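PDB 4RU1: monosaccharide ABC transporter substrate-binding protein, CUT2 family from Acidothermus cellulolyticus, which binds myo-inositol in its ligand pocket and, as in related solute-binding proteins, probably hands it to a membrane ABC transporter. Local coordinates for residues P31-W36 with G207-Q212; F123-T128 with A228-N233; L150-Q153 with Q157-S160; N163-Q166 with Q172-K175. All blocks are in the same frame, centred on the assembly; numbering follows the deposited sequence.

Interaction 1 of 4, residues P31-W36 with G207-Q212. With INS (1,2,3,4,5,6-hexahydroxy-cyclohexane), chain M.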
loop_
_atom_site.group_PDB
_atom_site.type_symbol
_atom_site.label_atom_id
_atom_site.label_comp_id
_atom_site.label_asym_id
_atom_site.label_seq_id
_atom_site.Cartn_x
_atom_site.Cartn_y
_atom_site.Cartn_z
ATOM N N PRO A 31 -6.248 6.325 10.647
ATOM C CA PRO A 31 -7.639 5.884 10.913
ATOM C C PRO A 31 -8.606 6.243 9.828
ATOM O O PRO A 31 -8.498 7.353 9.244
ATOM C CB PRO A 31 -7.995 6.634 12.212
ATOM C CG PRO A 31 -6.653 6.707 12.911
ATOM C CD PRO A 31 -5.597 6.934 11.826
ATOM N N GLY A 32 -9.371 5.260 9.405
ATOM C CA GLY A 32 -10.353 5.451 8.349
ATOM C C GLY A 32 -9.873 5.148 6.926
ATOM O O GLY A 32 -10.624 5.333 5.987
ATOM N N ASP A 33 -8.616 4.728 6.775
ATOM C CA ASP A 33 -8.056 4.313 5.486
ATOM C C ASP A 33 -8.450 2.846 5.267
ATOM O O ASP A 33 -7.874 1.905 5.856
ATOM C CB ASP A 33 -6.560 4.562 5.451
ATOM C CG ASP A 33 -5.940 4.143 4.097
ATOM O OD1 ASP A 33 -6.718 3.628 3.260
ATOM O OD2 ASP A 33 -4.708 4.353 3.924
ATOM N N THR A 34 -9.463 2.652 4.427
ATOM C CA THR A 34 -10.083 1.393 4.226
ATOM C C THR A 34 -9.183 0.341 3.530
ATOM O O THR A 34 -9.458 -0.838 3.529
ATOM C CB THR A 34 -11.410 1.502 3.482
ATOM O OG1 THR A 34 -11.191 2.098 2.224
ATOM C CG2 THR A 34 -12.415 2.290 4.321
ATOM N N PHE A 35 -8.090 0.797 2.940
ATOM C CA PHE A 35 -7.133 -0.139 2.348
ATOM C C PHE A 35 -6.728 -1.185 3.340
ATOM O O PHE A 35 -6.618 -2.338 3.014
ATOM C CB PHE A 35 -5.863 0.591 1.907
ATOM C CG PHE A 35 -4.737 -0.320 1.526
ATOM C CD1 PHE A 35 -4.675 -0.868 0.292
ATOM C CD2 PHE A 35 -3.669 -0.499 2.402
ATOM C CE1 PHE A 35 -3.568 -1.664 -0.067
ATOM C CE2 PHE A 35 -2.605 -1.281 2.075
ATOM C CZ PHE A 35 -2.585 -1.886 0.841
ATOM N N TRP A 36 -6.604 -0.793 4.588
ATOM C CA TRP A 36 -5.993 -1.602 5.663
ATOM C C TRP A 36 -7.043 -2.666 6.094
ATOM O O TRP A 36 -6.698 -3.684 6.711
ATOM C CB TRP A 36 -5.491 -0.721 6.816
ATOM C CG TRP A 36 -4.325 0.028 6.374
ATOM C CD1 TRP A 36 -4.306 1.307 5.807
ATOM C CD2 TRP A 36 -3.012 -0.488 6.226
ATOM N NE1 TRP A 36 -3.005 1.616 5.368
ATOM C CE2 TRP A 36 -2.218 0.510 5.600
ATOM C CE3 TRP A 36 -2.394 -1.722 6.563
ATOM C CZ2 TRP A 36 -0.860 0.299 5.348
ATOM C CZ3 TRP A 36 -1.063 -1.892 6.293
ATOM C CH2 TRP A 36 -0.325 -0.926 5.672
ATOM N N GLY A 207 -4.098 5.745 -3.752
ATOM C CA GLY A 207 -5.013 4.870 -3.085
ATOM C C GLY A 207 -6.396 5.009 -3.647
ATOM O O GLY A 207 -6.760 6.092 -4.195
ATOM N N ALA A 208 -7.168 3.965 -3.488
ATOM C CA ALA A 208 -8.540 3.936 -4.046
ATOM C C ALA A 208 -9.507 4.980 -3.448
ATOM O O ALA A 208 -10.297 5.556 -4.173
ATOM C CB ALA A 208 -9.106 2.520 -3.921
ATOM N N PRO A 209 -9.428 5.250 -2.136
ATOM C CA PRO A 209 -10.266 6.313 -1.608
ATOM C C PRO A 209 -9.946 7.651 -2.226
ATOM O O PRO A 209 -10.851 8.443 -2.529
ATOM C CB PRO A 209 -9.997 6.265 -0.120
ATOM C CG PRO A 209 -9.593 4.865 0.136
ATOM C CD PRO A 209 -8.787 4.488 -1.054
ATOM N N ILE A 210 -8.672 7.907 -2.471
ATOM C CA ILE A 210 -8.256 9.217 -3.087
ATOM C C ILE A 210 -8.711 9.252 -4.548
ATOM O O ILE A 210 -9.137 10.309 -5.088
ATOM C CB ILE A 210 -6.738 9.398 -3.010
ATOM C CG1 ILE A 210 -6.203 9.265 -1.579
ATOM C CG2 ILE A 210 -6.367 10.779 -3.549
ATOM C CD1 ILE A 210 -6.945 10.089 -0.571
ATOM N N ALA A 211 -8.636 8.106 -5.267
ATOM C CA ALA A 211 -9.251 7.989 -6.562
ATOM C C ALA A 211 -10.669 8.491 -6.610
ATOM O O ALA A 211 -11.012 9.235 -7.554
ATOM C CB ALA A 211 -9.251 6.592 -7.095
ATOM N N GLN A 212 -11.486 8.141 -5.618
ATOM C CA GLN A 212 -12.881 8.578 -5.622
ATOM C C GLN A 212 -13.004 10.058 -5.607
ATOM O O GLN A 212 -13.794 10.640 -6.332
ATOM C CB GLN A 212 -13.669 7.972 -4.455
ATOM C CG GLN A 212 -13.577 6.500 -4.284
ATOM C CD GLN A 212 -13.904 5.794 -5.555
ATOM O OE1 GLN A 212 -14.958 6.081 -6.127
ATOM N NE2 GLN A 212 -13.020 4.848 -6.031
HETATM C C1 INS M . -1.568 1.937 -0.290
HETATM C C2 INS M . -2.396 3.154 0.094
HETATM C C3 INS M . -2.443 3.265 1.618
HETATM C C4 INS M . -1.077 3.211 2.265
HETATM C C5 INS M . -0.336 1.964 1.900
HETATM C C6 INS M . -0.223 1.764 0.414
HETATM O O1 INS M . -1.419 1.796 -1.711
HETATM O O2 INS M . -1.662 4.292 -0.389
HETATM O O3 INS M . -3.064 4.537 1.895
HETATM O O4 INS M . -1.187 3.317 3.707
HETATM O O5 INS M . 1.017 1.958 2.409
HETATM O O6 INS M . 0.390 0.480 0.096
#
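T34 and P209 mark the closest backbone approach of 31-36 to 207-212, their CA atoms 7.6 Å apart, with a loop turning into helix 35-49 on one flank and the first turn of helix 208-220 on the other. No hydrogen bond spans the two; T34 OG1 lies 3.8 Å from P209 CG as the two side chains pass side by side, pointing opposite ways. D33, F35 and W36 turn to the inositol. D33 divides its carboxylate: OD1 accepts from F35 N at 3.2 Å, a capping bond that enters from above the carboxylate plane, while OD2 takes the O3 hydroxyl of the inositol at 2.6 Å. With CG anti to the backbone N (chi1 -180°), the carboxylate can serve helix and ligand together. The F35 ring turns one face to the inositol, whose C1 stands 3.9 Å above its centre. W36 works in its own plane instead, NE1 donating to O4 at 3.0 Å, with a bend to 142°; F35 CD2 rests over one face of its indole. A polyol met by an aromatic face, an indole N-H and a carboxylate is characteristic of the interlobe cleft of periplasmic sugar-binding proteins.

Interaction 2 of 4, residues F123-T128 with A228-N233. With INS (1,2,3,4,5,6-hexahydroxy-cyclohexane), chain M.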
loop_
_atom_site.group_PDB
_atom_site.type_symbol
_atom_site.label_atom_id
_atom_site.label_comp_id
_atom_site.label_asym_id
_atom_site.label_seq_id
_atom_site.Cartn_x
_atom_site.Cartn_y
_atom_site.Cartn_z
ATOM N N PHE A 123 6.941 -8.855 2.154
ATOM C CA PHE A 123 5.792 -9.070 1.195
ATOM C C PHE A 123 5.211 -7.738 0.756
ATOM O O PHE A 123 4.750 -6.934 1.599
ATOM C CB PHE A 123 4.684 -9.933 1.870
ATOM C CG PHE A 123 5.183 -11.296 2.280
ATOM C CD1 PHE A 123 5.810 -11.438 3.477
ATOM C CD2 PHE A 123 5.204 -12.358 1.372
ATOM C CE1 PHE A 123 6.365 -12.670 3.833
ATOM C CE2 PHE A 123 5.751 -13.585 1.721
ATOM C CZ PHE A 123 6.326 -13.714 2.961
ATOM N N GLY A 124 5.258 -7.498 -0.554
ATOM C CA GLY A 124 4.607 -6.361 -1.168
ATOM C C GLY A 124 5.020 -6.175 -2.552
ATOM O O GLY A 124 5.667 -7.044 -3.163
ATOM N N GLN A 125 4.769 -4.981 -3.072
ATOM C CA GLN A 125 5.188 -4.707 -4.443
ATOM C C GLN A 125 6.299 -3.690 -4.461
ATOM O O GLN A 125 6.441 -2.839 -3.535
ATOM C CB GLN A 125 3.977 -4.350 -5.313
ATOM C CG GLN A 125 3.770 -2.943 -5.763
ATOM C CD GLN A 125 2.379 -2.635 -6.245
ATOM O OE1 GLN A 125 1.703 -3.517 -6.761
ATOM N NE2 GLN A 125 1.958 -1.407 -6.079
ATOM N N ASP A 126 7.125 -3.776 -5.500
ATOM C CA ASP A 126 8.244 -2.914 -5.624
ATOM C C ASP A 126 7.671 -1.640 -6.204
ATOM O O ASP A 126 7.189 -1.625 -7.344
ATOM C CB ASP A 126 9.293 -3.546 -6.581
ATOM C CG ASP A 126 10.541 -2.647 -6.748
ATOM O OD1 ASP A 126 10.432 -1.405 -6.776
ATOM O OD2 ASP A 126 11.652 -3.170 -6.922
ATOM N N GLU A 127 7.648 -0.619 -5.379
ATOM C CA GLU A 127 6.893 0.561 -5.688
ATOM C C GLU A 127 7.574 1.455 -6.757
ATOM O O GLU A 127 6.902 2.144 -7.525
ATOM C CB GLU A 127 6.567 1.364 -4.431
ATOM C CG GLU A 127 5.691 0.653 -3.392
ATOM C CD GLU A 127 4.282 0.281 -3.870
ATOM O OE1 GLU A 127 3.931 0.515 -5.033
ATOM O OE2 GLU A 127 3.551 -0.291 -3.025
ATOM N N THR A 128 8.909 1.559 -6.718
ATOM C CA THR A 128 9.673 2.157 -7.825
ATOM C C THR A 128 9.337 1.480 -9.160
ATOM O O THR A 128 9.026 2.153 -10.127
ATOM C CB THR A 128 11.168 2.153 -7.540
ATOM O OG1 THR A 128 11.391 2.890 -6.313
ATOM C CG2 THR A 128 11.868 2.844 -8.632
ATOM N N ALA A 228 -6.319 7.592 -12.962
ATOM C CA ALA A 228 -5.809 6.219 -12.778
ATOM C C ALA A 228 -5.380 6.079 -11.352
ATOM O O ALA A 228 -5.119 7.103 -10.678
ATOM C CB ALA A 228 -4.686 5.945 -13.712
ATOM N N THR A 229 -5.359 4.854 -10.812
ATOM C CA THR A 229 -5.065 4.717 -9.377
ATOM C C THR A 229 -4.239 3.497 -9.074
ATOM O O THR A 229 -4.212 2.483 -9.834
ATOM C CB THR A 229 -6.368 4.638 -8.567
ATOM O OG1 THR A 229 -6.081 4.891 -7.179
ATOM C CG2 THR A 229 -7.112 3.343 -8.752
ATOM N N PHE A 230 -3.605 3.570 -7.917
ATOM C CA PHE A 230 -3.163 2.379 -7.238
ATOM C C PHE A 230 -4.328 1.848 -6.415
ATOM O O PHE A 230 -5.041 2.664 -5.733
ATOM C CB PHE A 230 -1.951 2.706 -6.352
ATOM C CG PHE A 230 -0.694 2.962 -7.087
ATOM C CD1 PHE A 230 -0.475 4.118 -7.822
ATOM C CD2 PHE A 230 0.307 2.040 -7.042
ATOM C CE1 PHE A 230 0.694 4.296 -8.495
ATOM C CE2 PHE A 230 1.465 2.197 -7.734
ATOM C CZ PHE A 230 1.706 3.333 -8.445
ATOM N N ASP A 231 -4.513 0.514 -6.392
ATOM C CA ASP A 231 -5.418 -0.239 -5.480
ATOM C C ASP A 231 -6.855 -0.272 -5.924
ATOM O O ASP A 231 -7.352 0.539 -6.701
ATOM C CB ASP A 231 -5.392 0.350 -4.033
ATOM C CG ASP A 231 -4.016 0.406 -3.418
ATOM O OD1 ASP A 231 -3.149 -0.446 -3.725
ATOM O OD2 ASP A 231 -3.780 1.300 -2.572
ATOM N N PHE A 232 -7.564 -1.207 -5.304
ATOM C CA PHE A 232 -8.993 -1.330 -5.445
ATOM C C PHE A 232 -9.695 -0.913 -4.171
ATOM O O PHE A 232 -9.139 -1.068 -3.107
ATOM C CB PHE A 232 -9.362 -2.814 -5.720
ATOM C CG PHE A 232 -9.089 -3.260 -7.122
ATOM C CD1 PHE A 232 -7.825 -3.598 -7.545
ATOM C CD2 PHE A 232 -10.099 -3.216 -8.048
ATOM C CE1 PHE A 232 -7.599 -4.004 -8.861
ATOM C CE2 PHE A 232 -9.879 -3.568 -9.390
ATOM C CZ PHE A 232 -8.630 -3.967 -9.779
ATOM N N ASN A 233 -10.923 -0.432 -4.301
ATOM C CA ASN A 233 -11.945 -0.542 -3.251
ATOM C C ASN A 233 -13.236 -1.026 -3.922
ATOM O O ASN A 233 -13.204 -1.417 -5.107
ATOM C CB ASN A 233 -12.132 0.801 -2.516
ATOM C CG ASN A 233 -12.806 1.855 -3.361
ATOM O OD1 ASN A 233 -13.138 1.649 -4.526
ATOM N ND2 ASN A 233 -12.953 3.031 -2.782
HETATM C C1 INS M . -1.568 1.937 -0.290
HETATM C C2 INS M . -2.396 3.154 0.094
HETATM C C3 INS M . -2.443 3.265 1.618
HETATM C C4 INS M . -1.077 3.211 2.265
HETATM C C5 INS M . -0.336 1.964 1.900
HETATM C C6 INS M . -0.223 1.764 0.414
HETATM O O1 INS M . -1.419 1.796 -1.711
HETATM O O2 INS M . -1.662 4.292 -0.389
HETATM O O3 INS M . -3.064 4.537 1.895
HETATM O O4 INS M . -1.187 3.317 3.707
HETATM O O5 INS M . 1.017 1.958 2.409
HETATM O O6 INS M . 0.390 0.480 0.096
HETATM O O HOH W 1 -1.102 -0.894 -5.708
#
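Q125 and E127 meet F230 where strand 121-124 leaves the first lobe and the chain crosses into helix 127-140, one of the interlobe connections of the two-lobed periplasmic binding fold. The packing is of polar groups on an aromatic ring. Q125 NE2 lies at the ring edge, close to its plane and 3.9 Å from F230 CD2, the amide turned 62° from the ring. E127 OE1 comes within 4.0 Å of F230 CE2, the two side chains running past each other. Hydrogen bonding orders these polar ends. Q125 NE2 donates to E127 OE1 at 2.9 Å, nearly straight at 171°, on the syn side, tilted somewhat out of the carboxylate plane. The bend of E127 at chi2 (-63°) folds the acid back to that amide, and the same OE1 forms a salt bridge with R161 NE; R161 NH1 in turn binds the inositol. E127 is thus placed as a second-shell residue and probably helps to position R161. Water carries the link across the segments: one molecule accepts from Q125 NE2 at 3.1 Å and donates to D231 OD1 at 2.9 Å. The other oxygen of that carboxylate, D231 OD2, takes the hydroxyl of inositol O1 at 2.6 Å.

Interaction 3 of 4, residues L150-Q153 with Q157-S160. With INS (1,2,3,4,5,6-hexahydroxy-cyclohexane), chain M.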
loop_
_atom_site.group_PDB
_atom_site.type_symbol
_atom_site.label_atom_id
_atom_site.label_comp_id
_atom_site.label_asym_id
_atom_site.label_seq_id
_atom_site.Cartn_x
_atom_site.Cartn_y
_atom_site.Cartn_z
ATOM N N LEU A 150 -0.314 12.564 -3.641
ATOM C CA LEU A 150 0.197 11.805 -2.486
ATOM C C LEU A 150 -0.569 12.204 -1.248
ATOM O O LEU A 150 -0.615 13.396 -0.935
ATOM C CB LEU A 150 1.699 12.087 -2.220
ATOM C CG LEU A 150 2.596 11.735 -3.378
ATOM C CD1 LEU A 150 2.950 12.978 -4.174
ATOM C CD2 LEU A 150 3.899 11.112 -2.844
ATOM N N GLN A 151 -1.114 11.233 -0.523
ATOM C CA GLN A 151 -1.953 11.541 0.611
ATOM C C GLN A 151 -1.246 11.671 1.926
ATOM O O GLN A 151 -1.919 11.852 2.954
ATOM C CB GLN A 151 -3.112 10.572 0.690
ATOM C CG GLN A 151 -2.740 9.150 1.105
ATOM C CD GLN A 151 -2.326 8.201 -0.032
ATOM O OE1 GLN A 151 -1.911 8.592 -1.113
ATOM N NE2 GLN A 151 -2.406 6.915 0.236
ATOM N N ALA A 152 0.065 11.496 1.938
ATOM C CA ALA A 152 0.873 11.675 3.147
ATOM C C ALA A 152 2.243 12.063 2.656
ATOM O O ALA A 152 2.628 11.742 1.516
ATOM C CB ALA A 152 0.951 10.408 3.960
ATOM N N GLN A 153 2.944 12.806 3.499
ATOM C CA GLN A 153 4.380 13.109 3.349
ATOM C C GLN A 153 5.278 12.184 4.139
ATOM O O GLN A 153 4.830 11.563 5.105
ATOM C CB GLN A 153 4.671 14.569 3.744
ATOM C CG GLN A 153 3.928 15.619 2.929
ATOM C CD GLN A 153 4.315 17.036 3.368
ATOM O OE1 GLN A 153 3.572 17.712 4.090
ATOM N NE2 GLN A 153 5.464 17.436 2.985
ATOM N N GLN A 157 7.122 4.412 0.582
ATOM C CA GLN A 157 6.379 3.616 -0.406
ATOM C C GLN A 157 5.579 4.484 -1.368
ATOM O O GLN A 157 5.353 4.110 -2.539
ATOM C CB GLN A 157 5.475 2.561 0.220
ATOM C CG GLN A 157 4.164 3.061 0.839
ATOM C CD GLN A 157 4.296 3.846 2.149
ATOM O OE1 GLN A 157 5.371 4.150 2.656
ATOM N NE2 GLN A 157 3.132 4.057 2.731
ATOM N N LEU A 158 5.150 5.643 -0.898
ATOM C CA LEU A 158 4.454 6.607 -1.724
ATOM C C LEU A 158 5.450 7.386 -2.559
ATOM O O LEU A 158 5.224 7.556 -3.796
ATOM C CB LEU A 158 3.614 7.547 -0.839
ATOM C CG LEU A 158 2.493 6.895 -0.020
ATOM C CD1 LEU A 158 1.689 7.948 0.708
ATOM C CD2 LEU A 158 1.640 5.925 -0.857
ATOM N N GLU A 159 6.543 7.851 -1.953
ATOM C CA GLU A 159 7.506 8.606 -2.700
ATOM C C GLU A 159 8.116 7.775 -3.822
ATOM O O GLU A 159 8.364 8.258 -4.893
ATOM C CB GLU A 159 8.620 9.170 -1.755
ATOM C CG GLU A 159 8.051 10.116 -0.736
ATOM C CD GLU A 159 7.564 11.464 -1.282
ATOM O OE1 GLU A 159 7.967 11.891 -2.366
ATOM O OE2 GLU A 159 6.731 12.027 -0.569
ATOM N N SER A 160 8.323 6.481 -3.574
ATOM C CA SER A 160 8.904 5.620 -4.601
ATOM C C SER A 160 7.997 5.561 -5.804
ATOM O O SER A 160 8.488 5.470 -6.935
ATOM C CB SER A 160 9.096 4.223 -3.998
ATOM O OG SER A 160 10.139 4.223 -3.059
HETATM C C1 INS M . -1.568 1.937 -0.290
HETATM C C2 INS M . -2.396 3.154 0.094
HETATM C C3 INS M . -2.443 3.265 1.618
HETATM C C4 INS M . -1.077 3.211 2.265
HETATM C C5 INS M . -0.336 1.964 1.900
HETATM C C6 INS M . -0.223 1.764 0.414
HETATM O O1 INS M . -1.419 1.796 -1.711
HETATM O O2 INS M . -1.662 4.292 -0.389
HETATM O O3 INS M . -3.064 4.537 1.895
HETATM O O4 INS M . -1.187 3.317 3.707
HETATM O O5 INS M . 1.017 1.958 2.409
HETATM O O6 INS M . 0.390 0.480 0.096
HETATM O O HOH W 2 5.156 10.510 1.127
#
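L158 fills the angle between helix 156-168 and the loop 150-153 that precedes it, and its atoms can be taken in turn. CB packs on L150, 4.1 Å from CD2. Beyond CG, set anti to the carbonyl carbon (chi1 -63°), the side chain forks. CD1 rises to the loop, lying 4.1 Å from A152 CB and equally 4.1 Å from Q151 OE1, with the A152 carbonyl oxygen also near. CD2 faces the ligand, 3.7 Å from inositol O2. Polar groups reach the inositol from each segment. Q151, bent at chi2, brings NE2 to O2 at 2.8 Å, with a weaker bond to O3; Q157 NE2 donates to O5 at 3.0 Å and is also bonded to Q155 OE1. On the side away from the ligand, a water stands 2.8 Å from A152 O and 2.8 Å from E159 OE2. That OE2 is also bonded to Y177 OH, while L150 CD2 lies against the carboxylate. Leucine and alanine thus form an apolar contact with polar groups on the ligand side and, where a water lies between loop and helix, on the side away from it. Neutral amide donors spaced to meet O2, O3 and O5 are consistent with recognition of the polyol by the placing of its hydroxyls.

Interaction 4 of 4, residues N163-Q166 with Q172-K175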
loop_
_atom_site.group_PDB
_atom_site.type_symbol
_atom_site.label_atom_id
_atom_site.label_comp_id
_atom_site.label_asym_id
_atom_site.label_seq_id
_atom_site.Cartn_x
_atom_site.Cartn_y
_atom_site.Cartn_z
ATOM N N ASN A 163 8.390 8.870 -7.624
ATOM C CA ASN A 163 9.724 8.968 -8.279
ATOM C C ASN A 163 9.762 8.023 -9.517
ATOM O O ASN A 163 10.370 8.356 -10.530
ATOM C CB ASN A 163 10.806 8.678 -7.291
ATOM C CG ASN A 163 12.147 8.603 -7.912
ATOM O OD1 ASN A 163 12.683 7.534 -8.042
ATOM N ND2 ASN A 163 12.686 9.739 -8.342
ATOM N N GLY A 164 9.153 6.848 -9.392
ATOM C CA GLY A 164 9.212 5.932 -10.513
ATOM C C GLY A 164 8.490 6.487 -11.699
ATOM O O GLY A 164 9.020 6.380 -12.843
ATOM N N VAL A 165 7.303 7.087 -11.513
ATOM C CA VAL A 165 6.546 7.696 -12.616
ATOM C C VAL A 165 7.432 8.781 -13.291
ATOM O O VAL A 165 7.459 8.879 -14.522
ATOM C CB VAL A 165 5.267 8.350 -12.095
ATOM C CG1 VAL A 165 4.631 9.216 -13.150
ATOM C CG2 VAL A 165 4.296 7.305 -11.674
ATOM N N GLN A 166 8.109 9.594 -12.478
ATOM C CA GLN A 166 8.868 10.715 -13.048
ATOM C C GLN A 166 9.964 10.220 -13.958
ATOM O O GLN A 166 10.250 10.881 -14.919
ATOM C CB GLN A 166 9.473 11.574 -11.919
ATOM C CG GLN A 166 10.199 12.850 -12.360
ATOM C CD GLN A 166 10.760 13.632 -11.194
ATOM O OE1 GLN A 166 11.016 13.079 -10.113
ATOM N NE2 GLN A 166 10.970 14.934 -11.409
ATOM N N GLN A 172 5.327 16.187 -18.973
ATOM C CA GLN A 172 5.450 16.977 -17.752
ATOM C C GLN A 172 4.918 16.243 -16.538
ATOM O O GLN A 172 3.973 15.466 -16.610
ATOM C CB GLN A 172 4.639 18.270 -17.911
ATOM C CG GLN A 172 5.036 19.330 -16.919
ATOM C CD GLN A 172 4.219 20.599 -17.052
ATOM O OE1 GLN A 172 3.456 20.799 -18.024
ATOM N NE2 GLN A 172 4.368 21.470 -16.052
ATOM N N TYR A 173 5.582 16.524 -15.426
ATOM C CA TYR A 173 5.279 15.847 -14.143
ATOM C C TYR A 173 5.119 16.843 -13.042
ATOM O O TYR A 173 5.924 17.783 -12.866
ATOM C CB TYR A 173 6.430 14.863 -13.883
ATOM C CG TYR A 173 6.464 14.187 -12.492
ATOM C CD1 TYR A 173 5.739 13.018 -12.205
ATOM C CD2 TYR A 173 7.193 14.782 -11.460
ATOM C CE1 TYR A 173 5.743 12.484 -10.901
ATOM C CE2 TYR A 173 7.257 14.248 -10.178
ATOM C CZ TYR A 173 6.534 13.109 -9.899
ATOM O OH TYR A 173 6.637 12.668 -8.611
ATOM N N THR A 174 4.023 16.671 -12.298
ATOM C CA THR A 174 3.711 17.516 -11.176
ATOM C C THR A 174 3.252 16.663 -9.998
ATOM O O THR A 174 2.457 15.738 -10.198
ATOM C CB THR A 174 2.552 18.488 -11.550
ATOM O OG1 THR A 174 2.932 19.266 -12.677
ATOM C CG2 THR A 174 2.301 19.459 -10.424
ATOM N N LYS A 175 3.744 16.943 -8.777
ATOM C CA LYS A 175 3.346 16.264 -7.581
ATOM C C LYS A 175 2.444 17.206 -6.809
ATOM O O LYS A 175 2.767 18.427 -6.675
ATOM C CB LYS A 175 4.579 15.903 -6.719
ATOM C CG LYS A 175 5.073 14.492 -6.816
ATOM C CD LYS A 175 5.697 14.041 -5.496
ATOM C CE LYS A 175 7.032 14.650 -5.287
ATOM N NZ LYS A 175 7.729 13.926 -4.195
#
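Aromatic packing joins helix 156-168 to the edge strand 172-177 of the second lobe's sheet, with Q166 laid across one face of Y173. CA atoms of these two residues are 6.4 Å apart. The central feature is a CH-pi contact: Q166 CB sits 3.7 Å from the centroid of the Y173 ring and just 3° off its normal. From there the extended glutamine runs outward from the centre, CG above the rim and the amide beyond it, tilted 23° from the ring plane. CG stands 3.7 Å from Y173 CD2 and CD is 3.7 Å from Y173 CE2. V165 adds an oblique apolar contact, its CG1 4.1 Å from Y173 CD1. Y173 is able to reach the helix because its own CG is anti to the backbone N (chi1 171°), carrying the ring away from the strand. Around the tyrosine lie C148 and C162, cysteines that are disulfide-bonded in another structure of this protein but not here. About 13 Å separates the V165 side chain from the inositol, and the contact is plain packing of helix on sheet within a beta-alpha-beta unit, strand 145-150, helix 156-168 and strand 172-177.

Interactions 1, 2 and 3 surround one inositol, their centres 12 to 13 Å apart, whereas interaction 4 has its centre about 12 Å from that of interaction 3 and about 21 Å from that of interaction 1. Along the chain, interactions 1 and 2 interleave; interaction 1 brings a first-lobe loop against a second-lobe helix, and interaction 2 sets the crossover from strand 121-124 to helix 127-140 against strand 226-230. Interactions 3 and 4 fall between, one after the other, and share helix 156-168; a salt bridge from E159 OE1 to K175 NZ, 2.7 Å long, ties them together. The pocket is thus assembled from distant segments, and its second-lobe wall continues into ordinary helix-on-sheet packing.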